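Local coordinates for ankyrin repeat domain protein (Legionella pneumophila subsp. pneumophila, PDB 6MCA) that is a bacterial effector with ankyrin repeats and a probable cysteine protease-like fold, which interacts with the host LARP7 component of the 7SK snRNP complex, at residues F215-I218 with H219-M222. Residues are numbered along the deposited sequence; the frame is centred on the assembly and turned at random.
Sequences FPYI and HNIM
His-219 folds its side chain back over the turn before it: CG stands anti to its own carbonyl carbon (chi1 -82°), which lays the imidazole alongside the carbonyl of Phe-215, with ND1 3.3 Å from Phe-215 O. The angle there is too poor for a hydrogen bond; Phe-215 O instead accepts the backbone N-H of His-219, at 2.9 Å from N. Three further i to i+4 bonds follow, from Asn-220 N to Pro-216 O, Ile-221 N to Tyr-217 O, and Met-222 N to Ile-218 O.

With CG also set anti to the carbonyl carbon and beside its own N (chi1 -66°), the amide of Asn-220 swings back to the carbonyl of Pro-216. A water bridges the two, donating to Pro-216 O at 3.3 Å and, weakly, to Asn-220 OD1. On the other branch of the amide, ND2 comes within 4.4 Å of Tyr-217 CD1, oblique to the ring, and is hydrogen-bonded to Gln-363, whose NE2 also reaches Tyr-217 O.

On the apolar side Ile-218 CG2 lies 4.3 Å from Met-222 SD. Met-222 continues onto helix 188-202, while Ile-221 packs against helix 355-364. The backbone bonds and the Ile-218/Met-222 contact are i, i+4, and the Tyr-217/Asn-220 approach is i, i+3, as in the first two turns of an amphipathic alpha-helix, here 215-233, with its isoleucines buried and Pro-216 and His-219 exposed.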
ATOM      1  N   PHE A 215       9.606  17.224  13.104  1.00 35.15           N
ATOM      2  CA  PHE A 215      10.041  15.846  12.892  1.00 28.75           C
ATOM      3  C   PHE A 215       9.719  14.906  14.055  1.00 33.30           C
ATOM      4  O   PHE A 215       9.330  13.757  13.803  1.00 24.27           O
ATOM      5  CB  PHE A 215      11.543  15.808  12.593  1.00 19.07           C
ATOM      6  CG  PHE A 215      11.903  16.309  11.219  1.00 19.52           C
ATOM      7  CD1 PHE A 215      10.923  16.758  10.348  1.00 28.02           C
ATOM      8  CD2 PHE A 215      13.222  16.328  10.800  1.00 23.17           C
ATOM      9  CE1 PHE A 215      11.251  17.219   9.087  1.00 21.99           C
ATOM     10  CE2 PHE A 215      13.558  16.787   9.540  1.00 29.67           C
ATOM     11  CZ  PHE A 215      12.571  17.233   8.683  1.00 32.31           C
ATOM     12  N   PRO A 216       9.882  15.313  15.325  1.00 24.20           N
ATOM     13  CA  PRO A 216       9.527  14.391  16.423  1.00 25.95           C
ATOM     14  C   PRO A 216       8.110  13.844  16.340  1.00 35.86           C
ATOM     15  O   PRO A 216       7.920  12.620  16.401  1.00 31.79           O
ATOM     16  CB  PRO A 216       9.739  15.256  17.672  1.00 26.38           C
ATOM     17  CG  PRO A 216      10.822  16.182  17.286  1.00 22.97           C
ATOM     18  CD  PRO A 216      10.568  16.515  15.841  1.00 25.91           C
ATOM     19  N   TYR A 217       7.109  14.718  16.196  1.00 29.57           N
ATOM     20  CA  TYR A 217       5.726  14.262  16.079  1.00 29.71           C
ATOM     21  C   TYR A 217       5.577  13.251  14.948  1.00 26.21           C
ATOM     22  O   TYR A 217       5.011  12.168  15.136  1.00 22.82           O
ATOM     23  CB  TYR A 217       4.798  15.458  15.857  1.00 28.87           C
ATOM     24  CG  TYR A 217       4.484  16.243  17.112  1.00 31.52           C
ATOM     25  CD1 TYR A 217       5.055  15.903  18.331  1.00 28.66           C
ATOM     26  CD2 TYR A 217       3.613  17.324  17.076  1.00 45.98           C
ATOM     27  CE1 TYR A 217       4.769  16.618  19.480  1.00 46.83           C
ATOM     28  CE2 TYR A 217       3.321  18.045  18.219  1.00 45.69           C
ATOM     29  CZ  TYR A 217       3.901  17.688  19.417  1.00 49.48           C
ATOM     30  OH  TYR A 217       3.613  18.403  20.557  1.00 73.32           O
ATOM     31  N   ILE A 218       6.106  13.590  13.767  1.00 19.90           N
ATOM     32  CA  ILE A 218       6.088  12.668  12.635  1.00 25.66           C
ATOM     33  C   ILE A 218       6.662  11.318  13.039  1.00 29.63           C
ATOM     34  O   ILE A 218       6.091  10.264  12.726  1.00 32.37           O
ATOM     35  CB  ILE A 218       6.852  13.274  11.442  1.00 21.85           C
ATOM     36  CG1 ILE A 218       6.166  14.556  10.967  1.00 27.15           C
ATOM     37  CG2 ILE A 218       6.962  12.265  10.308  1.00 20.93           C
ATOM     38  CD1 ILE A 218       6.746  15.124   9.689  1.00 29.61           C
ATOM     39  N   HIS A 219       7.785  11.329  13.765  1.00 26.05           N
ATOM     40  CA  HIS A 219       8.385  10.085  14.232  1.00 20.84           C
ATOM     41  C   HIS A 219       7.355   9.224  14.950  1.00 22.45           C
ATOM     42  O   HIS A 219       7.173   8.045  14.620  1.00 27.20           O
ATOM     43  CB  HIS A 219       9.571  10.383  15.152  1.00 24.05           C
ATOM     44  CG  HIS A 219      10.842  10.686  14.421  1.00 32.03           C
ATOM     45  ND1 HIS A 219      11.696  11.699  14.803  1.00 29.69           N
ATOM     46  CD2 HIS A 219      11.405  10.109  13.334  1.00 43.30           C
ATOM     47  CE1 HIS A 219      12.729  11.734  13.981  1.00 31.91           C
ATOM     48  NE2 HIS A 219      12.577  10.779  13.080  1.00 41.85           N
ATOM     49  N   ASN A 220       6.638   9.819  15.908  1.00 19.99           N
ATOM     50  CA  ASN A 220       5.618   9.074  16.639  1.00 24.69           C
ATOM     51  C   ASN A 220       4.611   8.460  15.678  1.00 24.62           C
ATOM     52  O   ASN A 220       4.281   7.270  15.782  1.00 25.77           O
ATOM     53  CB  ASN A 220       4.923   9.987  17.646  1.00 25.30           C
ATOM     54  CG  ASN A 220       5.854  10.457  18.744  1.00 35.17           C
ATOM     55  OD1 ASN A 220       6.781   9.747  19.132  1.00 32.95           O
ATOM     56  ND2 ASN A 220       5.610  11.659  19.253  1.00 32.26           N
ATOM     57  N   ILE A 221       4.147   9.251  14.705  1.00 14.64           N
ATOM     58  CA  ILE A 221       3.206   8.739  13.712  1.00 26.16           C
ATOM     59  C   ILE A 221       3.783   7.501  13.042  1.00 20.93           C
ATOM     60  O   ILE A 221       3.125   6.455  12.953  1.00 22.81           O
ATOM     61  CB  ILE A 221       2.860   9.833  12.685  1.00 20.59           C
ATOM     62  CG1 ILE A 221       2.145  10.999  13.372  1.00 22.05           C
ATOM     63  CG2 ILE A 221       2.001   9.266  11.567  1.00 16.69           C
ATOM     64  CD1 ILE A 221       1.844  12.163  12.451  1.00 17.97           C
ATOM     65  N   MET A 222       5.044   7.590  12.607  1.00 23.15           N
ATOM     66  CA  MET A 222       5.691   6.440  11.986  1.00 23.95           C
ATOM     67  C   MET A 222       5.641   5.233  12.911  1.00 23.96           C
ATOM     68  O   MET A 222       5.244   4.136  12.497  1.00 25.85           O
ATOM     69  CB  MET A 222       7.130   6.789  11.607  1.00 19.34           C
ATOM     70  CG  MET A 222       7.229   7.806  10.480  1.00 23.26           C
ATOM     71  SD  MET A 222       8.901   8.426  10.206  1.00 27.94           S
ATOM     72  CE  MET A 222       9.755   6.910   9.775  1.00 22.76           C
TER
HETATM   73  O   HOH W   1       9.610  11.476  18.931  1.00 51.94           O